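PDB 4ZAS: CalS13 from Micromonospora echinospora, which probably acts as a pyridoxal phosphate-dependent sugar aminotransferase, transferring an amino group to a dTDP-linked keto sugar. Local coordinates for residues A[240-252]-A[262-274]. Residues are numbered along the deposited sequence; the frame is centred on the assembly and turned at random.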
loop_
_atom_site.group_PDB
_atom_site.type_symbol
_atom_site.label_atom_id
_atom_site.label_comp_id
_atom_site.label_asym_id
_atom_site.label_seq_id
_atom_site.Cartn_x
_atom_site.Cartn_y
_atom_site.Cartn_z
ATOM N N TYR A 240 14.787 -9.766 9.243
ATOM C CA TYR A 240 13.404 -10.111 9.532
ATOM C C TYR A 240 12.797 -9.167 10.578
ATOM O O TYR A 240 11.694 -8.660 10.393
ATOM C CB TYR A 240 13.289 -11.550 10.024
ATOM C CG TYR A 240 11.894 -11.894 10.490
ATOM C CD1 TYR A 240 10.905 -12.239 9.576
ATOM C CD2 TYR A 240 11.553 -11.854 11.844
ATOM C CE1 TYR A 240 9.626 -12.556 9.992
ATOM C CE2 TYR A 240 10.272 -12.166 12.265
ATOM C CZ TYR A 240 9.312 -12.517 11.331
ATOM O OH TYR A 240 8.038 -12.835 11.735
ATOM N N ASP A 241 13.507 -8.950 11.681
ATOM C CA ASP A 241 13.033 -8.035 12.716
ATOM C C ASP A 241 12.844 -6.643 12.121
ATOM O O ASP A 241 11.793 -6.024 12.296
ATOM C CB ASP A 241 14.000 -7.976 13.898
ATOM C CG ASP A 241 14.022 -9.270 14.707
ATOM O OD1 ASP A 241 13.060 -10.059 14.592
ATOM O OD2 ASP A 241 14.998 -9.496 15.461
ATOM N N ARG A 242 13.845 -6.176 11.382
ATOM C CA ARG A 242 13.813 -4.826 10.837
ATOM C C ARG A 242 12.656 -4.565 9.872
ATOM O O ARG A 242 12.060 -3.492 9.884
ATOM C CB ARG A 242 15.130 -4.495 10.138
ATOM C CG ARG A 242 15.223 -3.013 9.823
ATOM C CD ARG A 242 16.584 -2.594 9.317
ATOM N NE ARG A 242 17.692 -3.186 10.064
ATOM C CZ ARG A 242 18.277 -2.618 11.112
ATOM N NH1 ARG A 242 17.872 -1.433 11.549
ATOM N NH2 ARG A 242 19.280 -3.239 11.719
ATOM N N LEU A 243 12.343 -5.538 9.028
ATOM C CA LEU A 243 11.309 -5.335 8.032
ATOM C C LEU A 243 9.939 -5.409 8.653
ATOM O O LEU A 243 9.018 -4.730 8.206
ATOM C CB LEU A 243 11.441 -6.351 6.903
ATOM C CG LEU A 243 11.857 -5.640 5.623
ATOM C CD1 LEU A 243 13.086 -4.858 5.925
ATOM C CD2 LEU A 243 12.106 -6.595 4.467
ATOM N N ARG A 244 9.808 -6.238 9.682
ATOM C CA ARG A 244 8.545 -6.382 10.387
ATOM C C ARG A 244 8.239 -5.030 11.052
ATOM O O ARG A 244 7.096 -4.555 11.055
ATOM C CB ARG A 244 8.632 -7.503 11.423
ATOM C CG ARG A 244 7.347 -8.268 11.629
ATOM C CD ARG A 244 7.548 -9.516 12.489
ATOM N NE ARG A 244 7.029 -9.303 13.842
ATOM C CZ ARG A 244 5.758 -9.492 14.199
ATOM N NH1 ARG A 244 4.867 -9.912 13.312
ATOM N NH2 ARG A 244 5.373 -9.266 15.448
ATOM N N LEU A 245 9.300 -4.390 11.546
ATOM C CA LEU A 245 9.218 -3.077 12.149
ATOM C C LEU A 245 8.756 -2.023 11.163
ATOM O O LEU A 245 7.812 -1.278 11.450
ATOM C CB LEU A 245 10.583 -2.658 12.705
ATOM C CG LEU A 245 10.798 -2.568 14.208
ATOM C CD1 LEU A 245 12.186 -2.049 14.481
ATOM C CD2 LEU A 245 9.760 -1.628 14.805
ATOM N N ARG A 246 9.444 -1.925 10.026
ATOM C CA ARG A 246 9.128 -0.880 9.060
ATOM C C ARG A 246 7.807 -1.157 8.363
ATOM O O ARG A 246 7.286 -0.303 7.642
ATOM C CB ARG A 246 10.235 -0.727 8.030
ATOM C CG ARG A 246 11.525 -0.299 8.623
ATOM C CD ARG A 246 12.552 -0.021 7.559
ATOM N NE ARG A 246 13.813 0.402 8.165
ATOM C CZ ARG A 246 14.887 0.757 7.472
ATOM N NH1 ARG A 246 14.854 0.720 6.147
ATOM N NH2 ARG A 246 15.986 1.147 8.101
ATOM N N ARG A 247 7.288 -2.365 8.545
ATOM C CA ARG A 247 6.023 -2.717 7.940
ATOM C C ARG A 247 4.872 -1.935 8.557
ATOM O O ARG A 247 3.884 -1.643 7.880
ATOM C CB ARG A 247 5.766 -4.212 8.073
ATOM C CG ARG A 247 4.468 -4.624 7.452
ATOM C CD ARG A 247 4.235 -6.091 7.556
ATOM N NE ARG A 247 4.252 -6.607 8.917
ATOM C CZ ARG A 247 4.015 -7.888 9.182
ATOM N NH1 ARG A 247 3.750 -8.715 8.170
ATOM N NH2 ARG A 247 4.028 -8.347 10.433
ATOM N N TRP A 248 5.009 -1.601 9.841
ATOM C CA TRP A 248 3.980 -0.878 10.580
ATOM C C TRP A 248 4.579 0.365 11.260
ATOM O O TRP A 248 4.684 0.450 12.485
ATOM C CB TRP A 248 3.301 -1.830 11.591
ATOM C CG TRP A 248 2.275 -1.165 12.473
ATOM C CD1 TRP A 248 2.391 -0.881 13.814
ATOM C CD2 TRP A 248 1.015 -0.637 12.064
ATOM N NE1 TRP A 248 1.261 -0.234 14.265
ATOM C CE2 TRP A 248 0.404 -0.067 13.209
ATOM C CE3 TRP A 248 0.340 -0.590 10.844
ATOM C CZ2 TRP A 248 -0.849 0.533 13.164
ATOM C CZ3 TRP A 248 -0.913 -0.003 10.802
ATOM C CH2 TRP A 248 -1.495 0.552 11.955
ATOM N N LEU A 249 4.976 1.329 10.434
ATOM C CA LEU A 249 5.378 2.670 10.882
ATOM C C LEU A 249 6.542 2.765 11.867
ATOM O O LEU A 249 6.785 3.844 12.415
ATOM C CB LEU A 249 4.180 3.400 11.489
ATOM C CG LEU A 249 3.030 3.523 10.490
ATOM C CD1 LEU A 249 1.714 3.467 11.196
ATOM C CD2 LEU A 249 3.153 4.806 9.678
ATOM N N GLY A 250 7.283 1.679 12.067
ATOM C CA GLY A 250 8.405 1.722 12.992
ATOM C C GLY A 250 7.954 1.700 14.446
ATOM O O GLY A 250 8.680 2.104 15.356
ATOM N N ILE A 251 6.731 1.229 14.650
ATOM C CA ILE A 251 6.128 1.120 15.965
ATOM C C ILE A 251 6.296 -0.302 16.466
ATOM O O ILE A 251 5.821 -1.256 15.836
ATOM C CB ILE A 251 4.641 1.512 15.935
ATOM C CG1 ILE A 251 4.483 2.978 15.543
ATOM C CG2 ILE A 251 3.973 1.269 17.294
ATOM C CD1 ILE A 251 3.040 3.377 15.302
ATOM N N GLU A 252 6.979 -0.431 17.600
ATOM C CA GLU A 252 7.127 -1.707 18.286
ATOM C C GLU A 252 5.728 -2.153 18.695
ATOM O O GLU A 252 5.095 -1.492 19.518
ATOM C CB GLU A 252 7.988 -1.550 19.532
ATOM C CG GLU A 252 9.380 -1.034 19.281
ATOM C CD GLU A 252 10.220 -1.972 18.456
ATOM O OE1 GLU A 252 10.025 -3.204 18.571
ATOM O OE2 GLU A 252 11.089 -1.471 17.710
ATOM N N TYR A 262 5.721 4.531 23.976
ATOM C CA TYR A 262 6.458 3.862 22.898
ATOM C C TYR A 262 7.327 4.859 22.134
ATOM O O TYR A 262 7.075 6.057 22.179
ATOM C CB TYR A 262 5.505 3.154 21.922
ATOM C CG TYR A 262 4.561 4.032 21.109
ATOM C CD1 TYR A 262 3.365 4.500 21.642
ATOM C CD2 TYR A 262 4.850 4.357 19.796
ATOM C CE1 TYR A 262 2.484 5.292 20.884
ATOM C CE2 TYR A 262 3.982 5.137 19.025
ATOM C CZ TYR A 262 2.802 5.606 19.575
ATOM O OH TYR A 262 1.949 6.381 18.815
ATOM N N ASP A 263 8.345 4.366 21.432
ATOM C CA ASP A 263 9.229 5.230 20.643
ATOM C C ASP A 263 9.402 4.714 19.234
ATOM O O ASP A 263 9.345 3.510 19.009
ATOM C CB ASP A 263 10.605 5.357 21.287
ATOM C CG ASP A 263 11.553 6.234 20.471
ATOM O OD1 ASP A 263 11.235 7.419 20.223
ATOM O OD2 ASP A 263 12.618 5.728 20.056
ATOM N N VAL A 264 9.599 5.620 18.282
ATOM C CA VAL A 264 9.892 5.217 16.910
ATOM C C VAL A 264 11.293 5.631 16.550
ATOM O O VAL A 264 11.565 6.826 16.434
ATOM C CB VAL A 264 8.921 5.822 15.900
ATOM C CG1 VAL A 264 9.281 5.289 14.520
ATOM C CG2 VAL A 264 7.458 5.477 16.256
ATOM N N ALA A 265 12.186 4.661 16.374
ATOM C CA ALA A 265 13.578 4.969 16.046
ATOM C C ALA A 265 13.822 4.964 14.540
ATOM O O ALA A 265 14.688 5.679 14.036
ATOM C CB ALA A 265 14.494 3.999 16.727
ATOM N N GLU A 266 13.078 4.123 13.828
ATOM C CA GLU A 266 13.175 4.044 12.375
ATOM C C GLU A 266 11.797 4.185 11.793
ATOM O O GLU A 266 10.986 3.257 11.901
ATOM C CB GLU A 266 13.775 2.721 11.918
ATOM C CG GLU A 266 15.156 2.470 12.411
ATOM C CD GLU A 266 15.593 1.061 12.145
ATOM O OE1 GLU A 266 14.863 0.341 11.430
ATOM O OE2 GLU A 266 16.663 0.672 12.659
ATOM N N TRP A 267 11.541 5.317 11.140
ATOM C CA TRP A 267 10.204 5.581 10.630
ATOM C C TRP A 267 9.865 4.485 9.601
ATOM O O TRP A 267 10.748 3.890 9.003
ATOM C CB TRP A 267 10.088 6.997 10.031
ATOM C CG TRP A 267 10.932 7.243 8.777
ATOM C CD1 TRP A 267 12.144 7.861 8.708
ATOM C CD2 TRP A 267 10.594 6.880 7.429
ATOM N NE1 TRP A 267 12.586 7.900 7.414
ATOM C CE2 TRP A 267 11.650 7.312 6.607
ATOM C CE3 TRP A 267 9.502 6.228 6.844
ATOM C CZ2 TRP A 267 11.652 7.111 5.230
ATOM C CZ3 TRP A 267 9.504 6.038 5.478
ATOM C CH2 TRP A 267 10.577 6.476 4.684
ATOM N N GLY A 268 8.580 4.184 9.446
ATOM C CA GLY A 268 8.183 3.085 8.602
ATOM C C GLY A 268 7.027 3.411 7.689
ATOM O O GLY A 268 6.705 4.581 7.454
ATOM N N TYR A 269 6.398 2.357 7.178
ATOM C CA TYR A 269 5.364 2.477 6.174
ATOM C C TYR A 269 4.122 1.817 6.725
ATOM O O TYR A 269 4.091 1.403 7.888
ATOM C CB TYR A 269 5.806 1.827 4.855
ATOM C CG TYR A 269 7.207 2.232 4.398
ATOM C CD1 TYR A 269 8.345 1.639 4.946
ATOM C CD2 TYR A 269 7.388 3.245 3.450
ATOM C CE1 TYR A 269 9.608 2.029 4.552
ATOM C CE2 TYR A 269 8.661 3.634 3.049
ATOM C CZ TYR A 269 9.758 3.022 3.606
ATOM O OH TYR A 269 11.018 3.406 3.223
ATOM N N ARG A 270 3.099 1.708 5.891
ATOM C CA ARG A 270 1.843 1.105 6.304
ATOM C C ARG A 270 1.497 0.075 5.234
ATOM O O ARG A 270 0.734 0.339 4.299
ATOM C CB ARG A 270 0.785 2.201 6.495
ATOM C CG ARG A 270 -0.685 1.830 6.468
ATOM C CD ARG A 270 -1.090 0.800 7.477
ATOM N NE ARG A 270 -2.492 1.010 7.841
ATOM C CZ ARG A 270 -3.497 0.196 7.547
ATOM N NH1 ARG A 270 -3.286 -0.921 6.866
ATOM N NH2 ARG A 270 -4.719 0.508 7.942
ATOM N N PHE A 271 2.106 -1.099 5.391
ATOM C CA PHE A 271 2.173 -2.124 4.363
ATOM C C PHE A 271 1.565 -3.452 4.805
ATOM O O PHE A 271 1.655 -4.431 4.087
ATOM C CB PHE A 271 3.636 -2.379 3.968
ATOM C CG PHE A 271 4.245 -1.317 3.076
ATOM C CD1 PHE A 271 3.452 -0.411 2.393
ATOM C CD2 PHE A 271 5.629 -1.249 2.909
ATOM C CE1 PHE A 271 4.031 0.562 1.565
ATOM C CE2 PHE A 271 6.202 -0.281 2.092
ATOM C CZ PHE A 271 5.400 0.631 1.424
ATOM N N ILE A 272 0.903 -3.483 5.953
ATOM C CA ILE A 272 0.401 -4.745 6.480
ATOM C C ILE A 272 -0.665 -5.370 5.572
ATOM O O ILE A 272 -1.396 -4.667 4.876
ATOM C CB ILE A 272 -0.126 -4.548 7.912
ATOM C CG1 ILE A 272 -1.205 -3.470 7.951
ATOM C CG2 ILE A 272 1.006 -4.134 8.828
ATOM C CD1 ILE A 272 -2.098 -3.561 9.161
ATOM N N LEU A 273 -0.721 -6.701 5.579
ATOM C CA LEU A 273 -1.764 -7.473 4.903
ATOM C C LEU A 273 -2.876 -7.703 5.899
ATOM O O LEU A 273 -2.599 -8.054 7.040
ATOM C CB LEU A 273 -1.208 -8.818 4.416
ATOM C CG LEU A 273 -2.169 -9.790 3.729
ATOM C CD1 LEU A 273 -2.369 -9.379 2.289
ATOM C CD2 LEU A 273 -1.688 -11.242 3.807
ATOM N N ASN A 274 -4.133 -7.583 5.488
ATOM C CA ASN A 274 -5.188 -7.691 6.489
ATOM C C ASN A 274 -5.739 -9.102 6.610
ATOM O O ASN A 274 -5.364 -9.998 5.842
ATOM C CB ASN A 274 -6.317 -6.685 6.215
ATOM C CG ASN A 274 -7.110 -6.964 4.941
ATOM O OD1 ASN A 274 -7.092 -8.066 4.356
ATOM N ND2 ASN A 274 -7.862 -5.939 4.519
#
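At the C-terminal end of helix 237-247 the chain leaves through a type I' turn, W248 to I251, and the returning loop 262-274 bonds to that exit. R246 O accepts Y269 N at 2.8 Å, R247 O accepts F271 N at 3.1 Å, and Y269 O takes L249 N, so bonds run both ways between exit and loop. Glycine suits position 250: its phi is positive, and a side chain would collide with E266 O, which lies 3.2 Å from G250 CA. With CG anti to its carbonyl carbon (chi1 -61°), E266 carries its carboxylate back to the helix on an extended chain. OE2 forms a salt bridge with R242 NH1 at 2.7 Å, the two groups nearly coplanar; a weak, charge-assisted bond from R246 NE to OE1, planes 82° apart, completes the network. R246 NH2 also bonds R95 O. With an alanine at E266, R242 NH1 would probably lack its salt-bridge partner and the loop its charged link to the helix. Farther along, R270 CD packs 3.4 Å from W248 CZ3 at the indole edge; R270 NH1 salt-bridges E55, and NH2 hydrogen-bonds the pyridoxal phosphate-lysine of the second subunit. The loop thus joins a helix end to a cofactor site completed across the dimer, as in fold-type I aminotransferases.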